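Local coordinates for Lin2722 protein (Listeria innocua, PDB 3DS8), which is of unknown function but belongs to an alpha/beta-hydrolase family and is probably a serine hydrolase whose substrate is not known, at residues Ile177-Val191 against Glu218-Ser231. Residues are numbered along the deposited sequence; the frame is centred on the assembly and turned at random.
Sequences IAGELSEDNPTDGIV and EDAVHQTLHETPKS. With SO4 (sulfate ion), chain B.
Asp188 CG sits between the backbone N and the carbonyl carbon (chi1 74°), and His222 CG is anti to the backbone N (chi1 -171°). These two torsions bring the groups together. His222 ND1 donates to Asp188 OD2 over 2.7 Å. OD2 is met on its syn side but from well out of the carboxylate plane; it lies near the plane of the ring. Carboxylate and ring planes are 50° apart. A second bond, from His222 N to Asp188 O at 2.8 Å, ties the backbones beside it.

The other carboxylate oxygen faces its own loop. Asp188 OD1 accepts from Ile190 N nearly along the C-O axis and from Val191 N, at 2.7 Å, from above the carboxylate plane. This Asx turn and motif help fix the rotation of the carboxylate, with OD2 turned to the histidine.

Ile190 lies over one face of the imidazole in a CH-pi contact, its CB 4.1 Å from the ring centroid. Val191 CG2 approaches CE1 of His222 obliquely at 3.4 Å. On the far edge, His222 NE2 donates to sulfate O2 at 2.9 Å. The sulfate, probably from the crystallisation liquor, is also hydrogen-bonded to Ser12 OG and Asn103 N. Ser102 OG lies close to NE2, so the arrangement is consistent with a Ser-His-Asp triad, with Ser102 on a nucleophile elbow.

Beside this, apolar side chains meet: Leu181 CD2 packs tightly on Val221 CG1 at 3.3 Å. Leu225 CD2 rests 3.7 Å from Gly179 N, and Ile177 CG2 reaches Ser231 OG.

The contact joins the end of strand 173-180 and the loop after it to the loop leading into helix 229-240 and its first turn, with Thr228 as N-cap. Strand 173-180 lies between strands 123-130 and 209-216, and Ile130 touches Ile177, Leu225 and Ser231.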
loop_
_atom_site.group_PDB
_atom_site.type_symbol
_atom_site.label_atom_id
_atom_site.label_comp_id
_atom_site.label_asym_id
_atom_site.label_seq_id
_atom_site.Cartn_x
_atom_site.Cartn_y
_atom_site.Cartn_z
ATOM N N ILE A 177 4.079 -3.082 6.576
ATOM C CA ILE A 177 5.481 -3.393 6.685
ATOM C C ILE A 177 6.277 -2.196 7.122
ATOM O O ILE A 177 6.125 -1.076 6.550
ATOM C CB ILE A 177 6.002 -3.923 5.333
ATOM C CG1 ILE A 177 5.418 -5.317 5.046
ATOM C CG2 ILE A 177 7.552 -3.937 5.308
ATOM C CD1 ILE A 177 5.742 -5.842 3.646
ATOM N N ALA A 178 7.062 -2.361 8.180
ATOM C CA ALA A 178 7.819 -1.264 8.742
ATOM C C ALA A 178 9.269 -1.651 8.929
ATOM O O ALA A 178 9.574 -2.807 9.239
ATOM C CB ALA A 178 7.251 -0.828 10.083
ATOM N N GLY A 179 10.160 -0.689 8.727
ATOM C CA GLY A 179 11.587 -0.880 9.056
ATOM C C GLY A 179 12.014 -0.177 10.338
ATOM O O GLY A 179 11.474 0.873 10.736
ATOM N N GLU A 180 13.005 -0.762 10.995
ATOM C CA GLU A 180 13.611 -0.210 12.160
ATOM C C GLU A 180 15.139 -0.470 11.972
ATOM O O GLU A 180 15.581 -1.637 11.812
ATOM C CB GLU A 180 13.031 -0.911 13.393
ATOM C CG GLU A 180 13.583 -0.462 14.624
ATOM C CD GLU A 180 12.908 -1.065 15.849
ATOM O OE1 GLU A 180 12.801 -2.313 15.963
ATOM O OE2 GLU A 180 12.565 -0.263 16.724
ATOM N N LEU A 181 15.944 0.585 11.962
ATOM C CA LEU A 181 17.358 0.402 11.649
ATOM C C LEU A 181 18.023 -0.443 12.723
ATOM O O LEU A 181 18.922 -1.228 12.427
ATOM C CB LEU A 181 18.101 1.721 11.449
ATOM C CG LEU A 181 17.590 2.501 10.216
ATOM C CD1 LEU A 181 18.299 3.796 10.134
ATOM C CD2 LEU A 181 17.753 1.687 8.914
ATOM N N SER A 182 17.585 -0.277 13.962
ATOM C CA SER A 182 18.058 -1.140 15.026
ATOM C C SER A 182 17.049 -1.069 16.158
ATOM O O SER A 182 16.216 -0.152 16.196
ATOM C CB SER A 182 19.430 -0.681 15.566
ATOM O OG SER A 182 19.253 0.366 16.487
ATOM N N GLU A 183 17.142 -2.013 17.100
ATOM C CA GLU A 183 16.198 -2.012 18.245
ATOM C C GLU A 183 16.223 -0.732 19.036
ATOM O O GLU A 183 15.231 -0.355 19.607
ATOM C CB GLU A 183 16.450 -3.162 19.216
ATOM C CG GLU A 183 15.969 -4.493 18.720
ATOM C CD GLU A 183 16.892 -5.059 17.682
ATOM O OE1 GLU A 183 17.979 -4.461 17.520
ATOM O OE2 GLU A 183 16.559 -6.092 17.059
ATOM N N ASP A 184 17.380 -0.072 19.101
ATOM C CA ASP A 184 17.501 1.189 19.827
ATOM C C ASP A 184 17.385 2.417 18.924
ATOM O O ASP A 184 17.693 3.520 19.341
ATOM C CB ASP A 184 18.798 1.230 20.642
ATOM C CG ASP A 184 20.040 0.947 19.814
ATOM O OD1 ASP A 184 19.975 1.123 18.576
ATOM O OD2 ASP A 184 21.089 0.555 20.416
ATOM N N ASN A 185 16.974 2.216 17.681
ATOM C CA ASN A 185 16.812 3.333 16.744
ATOM C C ASN A 185 15.570 3.104 15.883
ATOM O O ASN A 185 15.673 2.638 14.751
ATOM C CB ASN A 185 18.044 3.474 15.872
ATOM C CG ASN A 185 18.045 4.751 15.071
ATOM O OD1 ASN A 185 17.253 5.676 15.333
ATOM N ND2 ASN A 185 18.904 4.799 14.061
ATOM N N PRO A 186 14.382 3.362 16.458
ATOM C CA PRO A 186 13.090 2.988 15.855
ATOM C C PRO A 186 12.683 3.934 14.715
ATOM O O PRO A 186 11.696 4.678 14.780
ATOM C CB PRO A 186 12.134 2.998 17.057
ATOM C CG PRO A 186 12.663 3.933 17.932
ATOM C CD PRO A 186 14.169 3.972 17.779
ATOM N N THR A 187 13.492 3.905 13.670
ATOM C CA THR A 187 13.206 4.636 12.441
ATOM C C THR A 187 13.703 3.776 11.301
ATOM O O THR A 187 14.598 2.968 11.495
ATOM C CB THR A 187 13.889 5.999 12.416
ATOM O OG1 THR A 187 13.634 6.681 11.166
ATOM C CG2 THR A 187 15.358 5.853 12.633
ATOM N N ASP A 188 13.128 3.944 10.124
ATOM C CA ASP A 188 13.731 3.379 8.911
ATOM C C ASP A 188 14.754 4.280 8.228
ATOM O O ASP A 188 15.245 3.953 7.147
ATOM C CB ASP A 188 12.658 2.882 7.936
ATOM C CG ASP A 188 11.911 3.986 7.207
ATOM O OD1 ASP A 188 12.296 5.187 7.286
ATOM O OD2 ASP A 188 10.901 3.615 6.533
ATOM N N GLY A 189 15.099 5.406 8.871
ATOM C CA GLY A 189 16.037 6.357 8.368
ATOM C C GLY A 189 15.305 7.641 7.966
ATOM O O GLY A 189 15.887 8.733 7.954
ATOM N N ILE A 190 14.018 7.507 7.636
ATOM C CA ILE A 190 13.182 8.625 7.195
ATOM C C ILE A 190 11.890 8.686 8.019
ATOM O O ILE A 190 11.522 9.760 8.542
ATOM C CB ILE A 190 12.835 8.518 5.710
ATOM C CG1 ILE A 190 14.108 8.704 4.856
ATOM C CG2 ILE A 190 11.800 9.610 5.289
ATOM C CD1 ILE A 190 14.592 10.146 4.814
ATOM N N VAL A 191 11.262 7.531 8.159
ATOM C CA VAL A 191 9.980 7.378 8.851
ATOM C C VAL A 191 10.168 6.672 10.213
ATOM O O VAL A 191 10.679 5.547 10.265
ATOM C CB VAL A 191 8.987 6.554 7.973
ATOM C CG1 VAL A 191 7.576 6.341 8.694
ATOM C CG2 VAL A 191 8.809 7.179 6.553
ATOM N N GLU A 218 20.223 -2.512 9.475
ATOM C CA GLU A 218 20.680 -1.534 8.530
ATOM C C GLU A 218 20.102 -1.743 7.154
ATOM O O GLU A 218 19.927 -0.774 6.421
ATOM C CB GLU A 218 22.209 -1.474 8.485
ATOM C CG GLU A 218 22.913 -2.695 7.958
ATOM C CD GLU A 218 24.429 -2.527 7.951
ATOM O OE1 GLU A 218 24.940 -1.444 8.336
ATOM O OE2 GLU A 218 25.113 -3.502 7.565
ATOM N N ASP A 219 19.767 -2.990 6.813
ATOM C CA ASP A 219 19.166 -3.269 5.494
ATOM C C ASP A 219 17.701 -2.836 5.321
ATOM O O ASP A 219 17.170 -2.897 4.209
ATOM C CB ASP A 219 19.328 -4.736 5.087
ATOM C CG ASP A 219 18.699 -5.738 6.067
ATOM O OD1 ASP A 219 17.851 -5.379 6.920
ATOM O OD2 ASP A 219 19.107 -6.938 5.981
ATOM N N ALA A 220 17.054 -2.428 6.418
ATOM C CA ALA A 220 15.652 -2.062 6.390
ATOM C C ALA A 220 15.455 -0.583 6.113
ATOM O O ALA A 220 14.451 -0.004 6.533
ATOM C CB ALA A 220 14.985 -2.451 7.716
ATOM N N VAL A 221 16.410 0.035 5.436
ATOM C CA VAL A 221 16.337 1.482 5.212
ATOM C C VAL A 221 15.205 1.854 4.280
ATOM O O VAL A 221 14.856 1.113 3.374
ATOM C CB VAL A 221 17.648 2.053 4.689
ATOM C CG1 VAL A 221 18.703 1.977 5.778
ATOM C CG2 VAL A 221 18.091 1.365 3.415
ATOM N N HIS A 222 14.638 3.027 4.523
ATOM C CA HIS A 222 13.428 3.507 3.868
ATOM C C HIS A 222 13.458 3.359 2.349
ATOM O O HIS A 222 12.515 2.839 1.766
ATOM C CB HIS A 222 13.196 4.995 4.202
ATOM C CG HIS A 222 11.874 5.497 3.744
ATOM N ND1 HIS A 222 10.681 5.035 4.277
ATOM C CD2 HIS A 222 11.544 6.418 2.807
ATOM C CE1 HIS A 222 9.678 5.644 3.669
ATOM N NE2 HIS A 222 10.171 6.479 2.768
ATOM N N GLN A 223 14.542 3.825 1.744
ATOM C CA GLN A 223 14.642 4.036 0.310
ATOM C C GLN A 223 14.480 2.720 -0.497
ATOM O O GLN A 223 13.980 2.741 -1.637
ATOM C CB GLN A 223 15.993 4.694 -0.014
ATOM C CG GLN A 223 16.086 6.148 0.415
ATOM C CD GLN A 223 16.474 6.441 1.903
ATOM O OE1 GLN A 223 16.543 5.557 2.763
ATOM N NE2 GLN A 223 16.754 7.745 2.174
ATOM N N THR A 224 14.895 1.613 0.107
ATOM C CA THR A 224 14.883 0.309 -0.547
ATOM C C THR A 224 14.028 -0.747 0.176
ATOM O O THR A 224 14.146 -1.968 -0.065
ATOM C CB THR A 224 16.332 -0.165 -0.762
ATOM O OG1 THR A 224 17.083 -0.137 0.462
ATOM C CG2 THR A 224 17.004 0.764 -1.786
ATOM N N LEU A 225 13.177 -0.310 1.095
ATOM C CA LEU A 225 12.435 -1.256 1.924
ATOM C C LEU A 225 11.482 -2.169 1.097
ATOM O O LEU A 225 11.225 -3.312 1.446
ATOM C CB LEU A 225 11.653 -0.507 3.025
ATOM C CG LEU A 225 10.962 -1.375 4.080
ATOM C CD1 LEU A 225 11.953 -2.222 4.872
ATOM C CD2 LEU A 225 10.093 -0.447 5.014
ATOM N N HIS A 226 10.964 -1.623 0.009
ATOM C CA HIS A 226 10.150 -2.380 -0.983
ATOM C C HIS A 226 10.960 -3.383 -1.845
ATOM O O HIS A 226 10.351 -4.111 -2.644
ATOM C CB HIS A 226 9.432 -1.414 -1.887
ATOM C CG HIS A 226 10.351 -0.597 -2.733
ATOM N ND1 HIS A 226 11.325 0.219 -2.200
ATOM C CD2 HIS A 226 10.435 -0.461 -4.075
ATOM C CE1 HIS A 226 11.992 0.796 -3.183
ATOM N NE2 HIS A 226 11.484 0.390 -4.335
ATOM N N GLU A 227 12.270 -3.445 -1.625
ATOM C CA GLU A 227 13.163 -4.364 -2.338
ATOM C C GLU A 227 13.804 -5.433 -1.464
ATOM O O GLU A 227 14.552 -6.268 -1.960
ATOM C CB GLU A 227 14.279 -3.610 -3.023
ATOM C CG GLU A 227 13.718 -2.693 -4.134
ATOM C CD GLU A 227 14.773 -1.993 -4.959
ATOM O OE1 GLU A 227 15.800 -1.596 -4.377
ATOM O OE2 GLU A 227 14.569 -1.825 -6.211
ATOM N N THR A 228 13.531 -5.410 -0.173
ATOM C CA THR A 228 14.191 -6.359 0.701
ATOM C C THR A 228 13.595 -7.735 0.420
ATOM O O THR A 228 12.382 -7.873 0.096
ATOM C CB THR A 228 14.083 -6.045 2.188
ATOM O OG1 THR A 228 12.732 -6.145 2.604
ATOM C CG2 THR A 228 14.651 -4.656 2.535
ATOM N N PRO A 229 14.421 -8.764 0.532
ATOM C CA PRO A 229 13.846 -10.081 0.416
ATOM C C PRO A 229 12.655 -10.300 1.333
ATOM O O PRO A 229 11.665 -10.907 0.917
ATOM C CB PRO A 229 15.006 -10.989 0.834
ATOM C CG PRO A 229 16.228 -10.279 0.347
ATOM C CD PRO A 229 15.887 -8.814 0.626
ATOM N N LYS A 230 12.755 -9.871 2.587
ATOM C CA LYS A 230 11.636 -10.101 3.494
ATOM C C LYS A 230 10.354 -9.372 3.051
ATOM O O LYS A 230 9.246 -9.904 3.241
ATOM C CB LYS A 230 11.977 -9.657 4.907
ATOM C CG LYS A 230 10.840 -9.827 5.893
ATOM C CD LYS A 230 10.351 -11.333 6.011
ATOM C CE LYS A 230 9.421 -11.542 7.239
ATOM N NZ LYS A 230 8.967 -12.998 7.358
ATOM N N SER A 231 10.486 -8.121 2.601
ATOM C CA SER A 231 9.347 -7.375 2.083
ATOM C C SER A 231 8.668 -8.114 0.949
ATOM O O SER A 231 7.447 -8.275 0.921
ATOM C CB SER A 231 9.707 -5.944 1.616
ATOM O OG SER A 231 9.882 -5.128 2.749
HETATM S S SO4 B . 7.743 9.099 0.895
HETATM O O1 SO4 B . 6.974 8.864 2.137
HETATM O O2 SO4 B . 9.072 8.524 0.989
HETATM O O3 SO4 B . 7.088 8.464 -0.255
HETATM O O4 SO4 B . 7.847 10.577 0.706
#